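Local coordinates for protein probable arabinosyltransferase C (Mycobacterium tuberculosis, PDB 3PTY) that probably polymerises arabinose into the arabinan of cell-wall arabinogalactan as a membrane arabinosyltransferase, of which this chain is the extracellular, lectin-like carbohydrate-binding C-terminal domain, at residues A[37-48]-A[245-256]; A[173-182]-A[193-201]. All blocks are in the same frame, centred on the assembly; numbering follows the deposited sequence.

Interaction 1 (A[37-48]-A[245-256])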
loop_
_atom_site.group_PDB
_atom_site.type_symbol
_atom_site.label_atom_id
_atom_site.label_comp_id
_atom_site.label_asym_id
_atom_site.label_seq_id
_atom_site.Cartn_x
_atom_site.Cartn_y
_atom_site.Cartn_z
ATOM N N VAL A 37 -9.154 15.271 -5.771
ATOM C CA VAL A 37 -9.502 14.028 -6.462
ATOM C C VAL A 37 -10.927 14.159 -6.987
ATOM O O VAL A 37 -11.851 14.445 -6.228
ATOM C CB VAL A 37 -9.376 12.788 -5.535
ATOM C CG1 VAL A 37 -9.858 11.520 -6.246
ATOM C CG2 VAL A 37 -7.933 12.609 -5.079
ATOM N N LEU A 38 -11.098 13.980 -8.293
ATOM C CA LEU A 38 -12.412 14.054 -8.919
ATOM C C LEU A 38 -12.906 12.645 -9.227
ATOM O O LEU A 38 -12.214 11.872 -9.883
ATOM C CB LEU A 38 -12.344 14.891 -10.202
ATOM C CG LEU A 38 -11.887 16.341 -10.013
ATOM C CD1 LEU A 38 -12.011 17.141 -11.309
ATOM C CD2 LEU A 38 -12.695 16.991 -8.912
ATOM N N VAL A 39 -14.105 12.320 -8.760
ATOM C CA VAL A 39 -14.584 10.942 -8.789
ATOM C C VAL A 39 -15.714 10.788 -9.794
ATOM O O VAL A 39 -16.640 11.597 -9.823
ATOM C CB VAL A 39 -15.093 10.514 -7.403
ATOM C CG1 VAL A 39 -15.705 9.117 -7.458
ATOM C CG2 VAL A 39 -13.955 10.580 -6.380
ATOM N N GLU A 40 -15.631 9.739 -10.606
ATOM C CA GLU A 40 -16.622 9.465 -11.635
ATOM C C GLU A 40 -17.393 8.207 -11.262
ATOM O O GLU A 40 -17.023 7.104 -11.661
ATOM C CB GLU A 40 -15.923 9.278 -12.989
ATOM C CG GLU A 40 -16.857 8.902 -14.118
ATOM C CD GLU A 40 -16.124 8.577 -15.417
ATOM O OE1 GLU A 40 -14.936 8.178 -15.371
ATOM O OE2 GLU A 40 -16.757 8.715 -16.483
ATOM N N LEU A 41 -18.459 8.372 -10.484
ATOM C CA LEU A 41 -19.227 7.231 -9.985
ATOM C C LEU A 41 -20.020 6.519 -11.074
ATOM O O LEU A 41 -20.283 5.319 -10.979
ATOM C CB LEU A 41 -20.202 7.675 -8.891
ATOM C CG LEU A 41 -19.611 7.966 -7.512
ATOM C CD1 LEU A 41 -20.731 8.308 -6.539
ATOM C CD2 LEU A 41 -18.827 6.765 -7.024
ATOM N N ASP A 42 -20.414 7.258 -12.102
ATOM C CA ASP A 42 -21.257 6.688 -13.150
ATOM C C ASP A 42 -20.635 6.931 -14.516
ATOM O O ASP A 42 -21.013 7.857 -15.219
ATOM C CB ASP A 42 -22.656 7.301 -13.098
ATOM C CG ASP A 42 -23.628 6.608 -14.037
ATOM O OD1 ASP A 42 -23.218 5.647 -14.724
ATOM O OD2 ASP A 42 -24.800 7.026 -14.088
ATOM N N PRO A 43 -19.665 6.095 -14.892
ATOM C CA PRO A 43 -18.992 6.257 -16.183
ATOM C C PRO A 43 -19.972 6.160 -17.356
ATOM O O PRO A 43 -19.734 6.746 -18.403
ATOM C CB PRO A 43 -17.992 5.090 -16.202
ATOM C CG PRO A 43 -18.539 4.108 -15.186
ATOM C CD PRO A 43 -19.078 4.998 -14.106
ATOM N N ASN A 44 -21.080 5.454 -17.185
ATOM C CA ASN A 44 -22.022 5.356 -18.291
ATOM C C ASN A 44 -22.753 6.656 -18.614
ATOM O O ASN A 44 -23.148 6.883 -19.756
ATOM C CB ASN A 44 -22.984 4.195 -18.083
ATOM C CG ASN A 44 -22.371 2.881 -18.525
ATOM O OD1 ASN A 44 -22.164 2.621 -19.730
ATOM N ND2 ASN A 44 -22.043 2.061 -17.560
ATOM N N ALA A 45 -22.899 7.518 -17.615
ATOM C CA ALA A 45 -23.540 8.812 -17.814
ATOM C C ALA A 45 -22.728 9.708 -18.749
ATOM O O ALA A 45 -23.278 10.613 -19.369
ATOM C CB ALA A 45 -23.771 9.510 -16.469
ATOM N N GLY A 46 -21.425 9.457 -18.864
ATOM C CA GLY A 46 -20.577 10.309 -19.689
ATOM C C GLY A 46 -20.326 9.805 -21.106
ATOM O O GLY A 46 -19.712 10.499 -21.923
ATOM N N MET A 47 -20.791 8.595 -21.400
ATOM C CA MET A 47 -20.569 7.982 -22.711
ATOM C C MET A 47 -21.059 8.888 -23.845
ATOM O O MET A 47 -22.144 9.462 -23.769
ATOM C CB MET A 47 -21.282 6.629 -22.792
ATOM C CG MET A 47 -20.666 5.531 -21.931
ATOM S SD MET A 47 -19.081 4.982 -22.590
ATOM C CE MET A 47 -18.512 3.916 -21.260
ATOM N N LEU A 48 -20.256 9.027 -24.893
ATOM C CA LEU A 48 -20.683 9.785 -26.064
ATOM C C LEU A 48 -21.736 8.985 -26.809
ATOM O O LEU A 48 -21.638 7.763 -26.894
ATOM C CB LEU A 48 -19.506 10.047 -27.006
ATOM C CG LEU A 48 -18.313 10.815 -26.441
ATOM C CD1 LEU A 48 -17.323 11.108 -27.569
ATOM C CD2 LEU A 48 -18.773 12.105 -25.775
ATOM N N PRO A 245 -15.814 5.649 -26.026
ATOM C CA PRO A 245 -15.299 6.905 -25.468
ATOM C C PRO A 245 -16.331 7.635 -24.618
ATOM O O PRO A 245 -17.537 7.563 -24.875
ATOM C CB PRO A 245 -14.974 7.739 -26.711
ATOM C CG PRO A 245 -15.889 7.196 -27.790
ATOM C CD PRO A 245 -16.074 5.730 -27.475
ATOM N N ARG A 246 -15.847 8.345 -23.609
ATOM C CA ARG A 246 -16.723 9.135 -22.761
ATOM C C ARG A 246 -16.037 10.397 -22.274
ATOM O O ARG A 246 -14.808 10.524 -22.335
ATOM C CB ARG A 246 -17.184 8.302 -21.562
ATOM C CG ARG A 246 -16.077 7.985 -20.558
ATOM C CD ARG A 246 -16.589 7.011 -19.505
ATOM N NE ARG A 246 -15.731 6.909 -18.323
ATOM C CZ ARG A 246 -14.815 5.964 -18.144
ATOM N NH1 ARG A 246 -14.611 5.045 -19.082
ATOM N NH2 ARG A 246 -14.095 5.936 -17.022
ATOM N N ILE A 247 -16.843 11.335 -21.789
ATOM C CA ILE A 247 -16.338 12.513 -21.089
ATOM C C ILE A 247 -16.882 12.453 -19.669
ATOM O O ILE A 247 -18.075 12.630 -19.448
ATOM C CB ILE A 247 -16.787 13.815 -21.776
ATOM C CG1 ILE A 247 -16.189 13.900 -23.191
ATOM C CG2 ILE A 247 -16.355 15.037 -20.956
ATOM C CD1 ILE A 247 -16.667 15.123 -23.982
ATOM N N PRO A 248 -16.007 12.184 -18.696
ATOM C CA PRO A 248 -16.480 11.847 -17.344
ATOM C C PRO A 248 -17.295 12.944 -16.678
ATOM O O PRO A 248 -16.918 14.112 -16.737
ATOM C CB PRO A 248 -15.181 11.629 -16.561
ATOM C CG PRO A 248 -14.183 11.201 -17.613
ATOM C CD PRO A 248 -14.544 12.061 -18.815
ATOM N N ARG A 249 -18.403 12.565 -16.048
ATOM C CA ARG A 249 -19.097 13.471 -15.142
ATOM C C ARG A 249 -18.559 13.196 -13.741
ATOM O O ARG A 249 -18.536 12.052 -13.303
ATOM C CB ARG A 249 -20.607 13.246 -15.232
ATOM C CG ARG A 249 -21.132 13.430 -16.666
ATOM C CD ARG A 249 -22.642 13.296 -16.758
ATOM N NE ARG A 249 -23.326 14.382 -16.065
ATOM C CZ ARG A 249 -24.647 14.481 -15.953
ATOM N NH1 ARG A 249 -25.432 13.557 -16.491
ATOM N NH2 ARG A 249 -25.182 15.506 -15.302
ATOM N N VAL A 250 -18.111 14.236 -13.045
ATOM C CA VAL A 250 -17.358 14.040 -11.804
ATOM C C VAL A 250 -17.852 14.932 -10.672
ATOM O O VAL A 250 -18.519 15.936 -10.912
ATOM C CB VAL A 250 -15.838 14.313 -12.002
ATOM C CG1 VAL A 250 -15.222 13.322 -12.981
ATOM C CG2 VAL A 250 -15.609 15.748 -12.473
ATOM N N ARG A 251 -17.517 14.539 -9.444
ATOM C CA ARG A 251 -17.728 15.341 -8.234
ATOM C C ARG A 251 -16.467 15.146 -7.406
ATOM O O ARG A 251 -15.774 14.148 -7.576
ATOM C CB ARG A 251 -18.931 14.825 -7.441
ATOM C CG ARG A 251 -20.279 14.970 -8.155
ATOM C CD ARG A 251 -21.280 13.911 -7.668
ATOM N NE ARG A 251 -21.591 14.045 -6.245
ATOM C CZ ARG A 251 -22.137 13.087 -5.498
ATOM N NH1 ARG A 251 -22.437 11.909 -6.027
ATOM N NH2 ARG A 251 -22.385 13.306 -4.212
ATOM N N THR A 252 -16.149 16.078 -6.517
ATOM C CA THR A 252 -14.951 15.905 -5.700
ATOM C C THR A 252 -15.121 14.703 -4.782
ATOM O O THR A 252 -16.236 14.354 -4.396
ATOM C CB THR A 252 -14.669 17.126 -4.823
ATOM O OG1 THR A 252 -15.727 17.260 -3.871
ATOM C CG2 THR A 252 -14.559 18.402 -5.673
ATOM N N LEU A 253 -14.011 14.069 -4.425
ATOM C CA LEU A 253 -14.060 12.956 -3.488
ATOM C C LEU A 253 -14.709 13.405 -2.174
ATOM O O LEU A 253 -15.461 12.652 -1.551
ATOM C CB LEU A 253 -12.652 12.413 -3.247
ATOM C CG LEU A 253 -12.484 11.169 -2.372
ATOM C CD1 LEU A 253 -11.232 10.371 -2.787
ATOM C CD2 LEU A 253 -12.430 11.545 -0.895
ATOM N N GLN A 254 -14.438 14.641 -1.763
ATOM C CA GLN A 254 -15.051 15.169 -0.542
ATOM C C GLN A 254 -16.573 15.166 -0.652
ATOM O O GLN A 254 -17.279 14.817 0.293
ATOM C CB GLN A 254 -14.556 16.585 -0.243
ATOM C CG GLN A 254 -15.107 17.157 1.065
ATOM C CD GLN A 254 -14.732 16.302 2.255
ATOM O OE1 GLN A 254 -13.644 15.734 2.297
ATOM N NE2 GLN A 254 -15.633 16.199 3.228
ATOM N N ASN A 255 -17.080 15.563 -1.811
ATOM C CA ASN A 255 -18.523 15.590 -2.022
ATOM C C ASN A 255 -19.112 14.188 -2.127
ATOM O O ASN A 255 -20.239 13.948 -1.701
ATOM C CB ASN A 255 -18.870 16.403 -3.274
ATOM C CG ASN A 255 -20.366 16.444 -3.547
ATOM O OD1 ASN A 255 -20.949 15.477 -4.044
ATOM N ND2 ASN A 255 -20.993 17.571 -3.231
ATOM N N VAL A 256 -18.346 13.260 -2.699
ATOM C CA VAL A 256 -18.829 11.902 -2.894
ATOM C C VAL A 256 -18.765 11.082 -1.609
ATOM O O VAL A 256 -19.729 10.414 -1.238
ATOM C CB VAL A 256 -18.015 11.179 -3.996
ATOM C CG1 VAL A 256 -18.255 9.678 -3.934
ATOM C CG2 VAL A 256 -18.391 11.727 -5.359
HETATM O O HOH W 1 -19.296 9.813 -16.525
HETATM O O HOH W 2 -20.238 10.023 -12.770
HETATM O O HOH W 3 -19.640 5.985 -26.058
#
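Val37 opens the contact beside Leu253, its CG1 lying 3.9 Å from Leu253 CD1 with both side chains pointing the same way, while its carbonyl accepts from Leu253 N in the first turn of helix 253-257. Leu38 pairs with Thr252 at a non-hydrogen-bonded antiparallel position and rests CB on Val250 CB. Val39 faces Arg251 in the hydrogen-bonded pair; the bond from Val39 N to Arg251 O is short (2.7 Å) and nearly straight at 173°. This two-stranded ladder puts 251-252 at the margin of a mixed sheet in the carbohydrate-binding module, with strand 322-331 on the other side of 37-40. Glu40 runs out extended, CG anti to its backbone N (chi1 176°), which carries its carboxylate to Arg246. Arg246 NE reaches Glu40 OE2 at 2.8 Å and Arg246 NH2 reaches Glu40 OE1 at 2.9 Å, a side-on salt bridge. The carboxylate and guanidinium planes lie 37° apart. Tyr330 adds a hydrogen bond to Glu40 OE1, and a water joins Glu40 OE2 to Arg249 N. Leu41 CD1 meets Val256 CG1 tip to tip. Pro43 CB lies over one face of the Arg246 guanidinium, 3.6 Å from Arg246 NE. Beyond the turn, Gly46 O takes Ile247 N from above its carbonyl plane, and Leu48 N bonds to Pro245 O.

Interaction 2 (A[173-182]-A[193-201])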
loop_
_atom_site.group_PDB
_atom_site.type_symbol
_atom_site.label_atom_id
_atom_site.label_comp_id
_atom_site.label_asym_id
_atom_site.label_seq_id
_atom_site.Cartn_x
_atom_site.Cartn_y
_atom_site.Cartn_z
ATOM N N PHE A 173 0.144 -2.338 -24.548
ATOM C CA PHE A 173 0.296 -1.729 -25.858
ATOM C C PHE A 173 1.047 -0.418 -25.740
ATOM O O PHE A 173 1.084 0.183 -24.671
ATOM C CB PHE A 173 -1.079 -1.507 -26.505
ATOM C CG PHE A 173 -2.081 -0.839 -25.596
ATOM C CD1 PHE A 173 -2.162 0.546 -25.527
ATOM C CD2 PHE A 173 -2.932 -1.595 -24.806
ATOM C CE1 PHE A 173 -3.073 1.159 -24.691
ATOM C CE2 PHE A 173 -3.854 -0.987 -23.970
ATOM C CZ PHE A 173 -3.927 0.390 -23.911
ATOM N N ASP A 174 1.655 0.013 -26.841
ATOM C CA ASP A 174 2.351 1.292 -26.889
ATOM C C ASP A 174 1.350 2.401 -27.171
ATOM O O ASP A 174 0.271 2.147 -27.708
ATOM C CB ASP A 174 3.439 1.269 -27.965
ATOM C CG ASP A 174 4.570 0.310 -27.627
ATOM O OD1 ASP A 174 4.878 0.148 -26.425
ATOM O OD2 ASP A 174 5.152 -0.282 -28.562
ATOM N N SER A 175 1.705 3.630 -26.816
ATOM C CA SER A 175 0.767 4.740 -26.925
ATOM C C SER A 175 0.385 5.021 -28.373
ATOM O O SER A 175 -0.683 5.567 -28.649
ATOM C CB SER A 175 1.322 6.001 -26.247
ATOM O OG SER A 175 2.357 6.583 -27.017
ATOM N N ARG A 176 1.252 4.642 -29.302
ATOM C CA ARG A 176 0.953 4.842 -30.719
ATOM C C ARG A 176 -0.101 3.852 -31.243
ATOM O O ARG A 176 -0.669 4.053 -32.314
ATOM C CB ARG A 176 2.234 4.719 -31.545
ATOM C CG ARG A 176 2.993 3.434 -31.267
ATOM C CD ARG A 176 4.080 3.168 -32.296
ATOM N NE ARG A 176 4.486 1.765 -32.268
ATOM C CZ ARG A 176 3.897 0.804 -32.975
ATOM N NH1 ARG A 176 2.880 1.095 -33.777
ATOM N NH2 ARG A 176 4.328 -0.446 -32.883
ATOM N N GLU A 177 -0.369 2.790 -30.488
ATOM C CA GLU A 177 -1.254 1.729 -30.978
ATOM C C GLU A 177 -2.740 2.019 -30.783
ATOM O O GLU A 177 -3.584 1.326 -31.349
ATOM C CB GLU A 177 -0.910 0.387 -30.332
ATOM C CG GLU A 177 0.412 -0.207 -30.793
ATOM C CD GLU A 177 0.752 -1.479 -30.039
ATOM O OE1 GLU A 177 0.265 -2.556 -30.435
ATOM O OE2 GLU A 177 1.508 -1.403 -29.050
ATOM N N VAL A 178 -3.061 3.020 -29.968
ATOM C CA VAL A 178 -4.453 3.404 -29.748
ATOM C C VAL A 178 -4.591 4.908 -29.913
ATOM O O VAL A 178 -3.938 5.686 -29.217
ATOM C CB VAL A 178 -4.959 2.988 -28.345
ATOM C CG1 VAL A 178 -6.408 3.441 -28.143
ATOM C CG2 VAL A 178 -4.847 1.480 -28.156
ATOM N N ARG A 179 -5.425 5.322 -30.855
ATOM C CA ARG A 179 -5.557 6.740 -31.140
ATOM C C ARG A 179 -7.008 7.153 -31.205
ATOM O O ARG A 179 -7.889 6.336 -31.463
ATOM C CB ARG A 179 -4.844 7.094 -32.455
ATOM C CG ARG A 179 -3.350 6.762 -32.439
ATOM C CD ARG A 179 -2.638 7.267 -33.691
ATOM N NE ARG A 179 -2.721 8.715 -33.770
ATOM C CZ ARG A 179 -1.746 9.554 -33.429
ATOM N NH1 ARG A 179 -0.574 9.100 -33.003
ATOM N NH2 ARG A 179 -1.949 10.857 -33.527
ATOM N N LEU A 180 -7.240 8.432 -30.952
ATOM C CA LEU A 180 -8.548 9.033 -31.107
ATOM C C LEU A 180 -8.488 9.921 -32.339
ATOM O O LEU A 180 -7.662 10.829 -32.407
ATOM C CB LEU A 180 -8.861 9.899 -29.883
ATOM C CG LEU A 180 -10.180 10.675 -29.886
ATOM C CD1 LEU A 180 -11.334 9.781 -29.465
ATOM C CD2 LEU A 180 -10.074 11.877 -28.962
ATOM N N GLN A 181 -9.350 9.659 -33.313
ATOM C CA GLN A 181 -9.445 10.516 -34.488
ATOM C C GLN A 181 -10.657 11.426 -34.349
ATOM O O GLN A 181 -11.663 11.033 -33.763
ATOM C CB GLN A 181 -9.568 9.673 -35.759
ATOM C CG GLN A 181 -8.379 8.763 -36.025
ATOM C CD GLN A 181 -8.485 8.044 -37.356
ATOM O OE1 GLN A 181 -9.559 7.971 -37.946
ATOM N NE2 GLN A 181 -7.367 7.506 -37.836
ATOM N N TRP A 182 -10.555 12.642 -34.877
ATOM C CA TRP A 182 -11.681 13.567 -34.883
ATOM C C TRP A 182 -12.028 14.005 -36.299
ATOM O O TRP A 182 -11.236 13.829 -37.236
ATOM C CB TRP A 182 -11.395 14.793 -34.007
ATOM C CG TRP A 182 -10.159 15.556 -34.407
ATOM C CD1 TRP A 182 -10.002 16.356 -35.510
ATOM C CD2 TRP A 182 -8.920 15.612 -33.691
ATOM N NE1 TRP A 182 -8.734 16.891 -35.525
ATOM C CE2 TRP A 182 -8.052 16.451 -34.417
ATOM C CE3 TRP A 182 -8.458 15.029 -32.502
ATOM C CZ2 TRP A 182 -6.747 16.724 -33.996
ATOM C CZ3 TRP A 182 -7.155 15.301 -32.086
ATOM C CH2 TRP A 182 -6.320 16.139 -32.834
ATOM N N HIS A 193 -10.902 11.874 -41.724
ATOM C CA HIS A 193 -10.769 12.480 -40.400
ATOM C C HIS A 193 -9.848 13.692 -40.494
ATOM O O HIS A 193 -8.995 13.757 -41.379
ATOM C CB HIS A 193 -10.242 11.465 -39.378
ATOM C CG HIS A 193 -8.846 10.994 -39.646
ATOM N ND1 HIS A 193 -8.540 10.097 -40.648
ATOM C CD2 HIS A 193 -7.674 11.284 -39.032
ATOM C CE1 HIS A 193 -7.240 9.862 -40.644
ATOM N NE2 HIS A 193 -6.690 10.569 -39.673
ATOM N N GLY A 194 -10.029 14.654 -39.595
ATOM C CA GLY A 194 -9.260 15.885 -39.636
ATOM C C GLY A 194 -7.951 15.809 -38.877
ATOM O O GLY A 194 -7.067 16.641 -39.065
ATOM N N GLY A 195 -7.820 14.813 -38.006
ATOM C CA GLY A 195 -6.613 14.673 -37.212
ATOM C C GLY A 195 -6.801 13.607 -36.153
ATOM O O GLY A 195 -7.862 12.979 -36.077
ATOM N N SER A 196 -5.778 13.401 -35.334
ATOM C CA SER A 196 -5.854 12.380 -34.296
ATOM C C SER A 196 -4.864 12.660 -33.181
ATOM O O SER A 196 -3.929 13.466 -33.336
ATOM C CB SER A 196 -5.593 10.999 -34.890
ATOM O OG SER A 196 -4.247 10.871 -35.294
ATOM N N MET A 197 -5.070 11.995 -32.047
ATOM C CA MET A 197 -4.156 12.127 -30.923
ATOM C C MET A 197 -4.004 10.791 -30.215
ATOM O O MET A 197 -4.771 9.853 -30.450
ATOM C CB MET A 197 -4.666 13.180 -29.936
ATOM C CG MET A 197 -6.005 12.828 -29.277
ATOM S SD MET A 197 -6.624 14.186 -28.272
ATOM C CE MET A 197 -5.234 14.417 -27.168
ATOM N N GLU A 198 -2.994 10.710 -29.362
ATOM C CA GLU A 198 -2.784 9.541 -28.523
ATOM C C GLU A 198 -3.393 9.787 -27.154
ATOM O O GLU A 198 -3.778 10.915 -26.837
ATOM C CB GLU A 198 -1.287 9.273 -28.389
ATOM C CG GLU A 198 -0.688 8.727 -29.664
ATOM C CD GLU A 198 0.815 8.591 -29.583
ATOM O OE1 GLU A 198 1.382 8.855 -28.503
ATOM O OE2 GLU A 198 1.425 8.218 -30.604
ATOM N N PHE A 199 -3.486 8.728 -26.352
ATOM C CA PHE A 199 -3.992 8.822 -24.991
ATOM C C PHE A 199 -2.826 8.737 -24.024
ATOM O O PHE A 199 -1.808 8.113 -24.330
ATOM C CB PHE A 199 -4.919 7.638 -24.672
ATOM C CG PHE A 199 -6.261 7.696 -25.347
ATOM C CD1 PHE A 199 -6.440 7.148 -26.609
ATOM C CD2 PHE A 199 -7.348 8.268 -24.707
ATOM C CE1 PHE A 199 -7.675 7.185 -27.231
ATOM C CE2 PHE A 199 -8.589 8.307 -25.316
ATOM C CZ PHE A 199 -8.753 7.762 -26.582
ATOM N N ALA A 200 -2.986 9.335 -22.850
ATOM C CA ALA A 200 -2.089 9.056 -21.735
ATOM C C ALA A 200 -2.567 7.772 -21.074
ATOM O O ALA A 200 -3.720 7.666 -20.663
ATOM C CB ALA A 200 -2.100 10.195 -20.736
ATOM N N ASP A 201 -1.676 6.796 -20.980
ATOM C CA ASP A 201 -2.014 5.496 -20.428
ATOM C C ASP A 201 -1.647 5.531 -18.945
ATOM O O ASP A 201 -0.474 5.476 -18.595
ATOM C CB ASP A 201 -1.232 4.408 -21.175
ATOM C CG ASP A 201 -1.586 3.004 -20.717
ATOM O OD1 ASP A 201 -2.281 2.864 -19.693
ATOM O OD2 ASP A 201 -1.178 2.035 -21.393
HETATM O O HOH W 4 -0.248 2.673 -23.716
HETATM O O HOH W 5 -2.607 6.054 -27.076
#
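With chi1 57°, Trp182 CG sits between its own backbone N and carbonyl carbon, and the indole folds back across the neighbouring strand, one face lying on the backbone of Gly195 and Ser196. Arg179 bends at chi3 (62°), bringing NE and NH2 side-on to a single atom, Ser196 OG, at 3.0 and 2.9 Å respectively. Its NH1 forms a salt bridge with Glu198 OE2 at 3.2 Å, the guanidinium and carboxylate planes steeply turned at 73°. Glu198 OE1 takes the hydroxyl of Ser175 from above the carboxylate plane, so both carboxylate oxygens are held by segment 173-182. On the same face of the sheet the Gln181 amide stacks over the His193 ring, nearly parallel to it, with OE1 3.5 Å from CG of His193; Arg226 on the next strand donates to that oxygen. On the reverse face Met197 SD lies at the edge of the Trp182 six-membered ring, 5.3 Å from its centroid, a Met-aromatic contact. Leu180 CB meets Phe199 CZ at 3.9 Å, and both side chains also touch Leu165. Paired backbone bonds join Leu180 and Met197, and Trp182 N reaches Gly195 O at 3.0 Å. Strands 178-183 and 195-202 are thus antiparallel neighbours in the large sheet of a beta-sandwich, an architecture common among lectin-like carbohydrate-binding modules.

Overall arrangement
From the N terminus, the chain passes through 37-48 early and meets 245-256 only after 196 intervening residues, so interaction 1 closes a very long loop. Interaction 2 falls wholly within that loop and is local: 173-182 returns as 193-201 after ten residues that include helix 185-189. The two contacts therefore nest and do not cross. The centres of interactions 1 and 2 are 22 Å apart, and they do not touch. Interaction 1 adds strand 251-252 to the mixed sheet and, through Leu48, Pro245 and Arg246, also reaches strand 164-171 of the antiparallel sheet. Interaction 2 joins two strands within that antiparallel sheet; its 173-177 end lies near the calcium ion, where Glu177 is hydrogen-bonded to the metal-site residue His238.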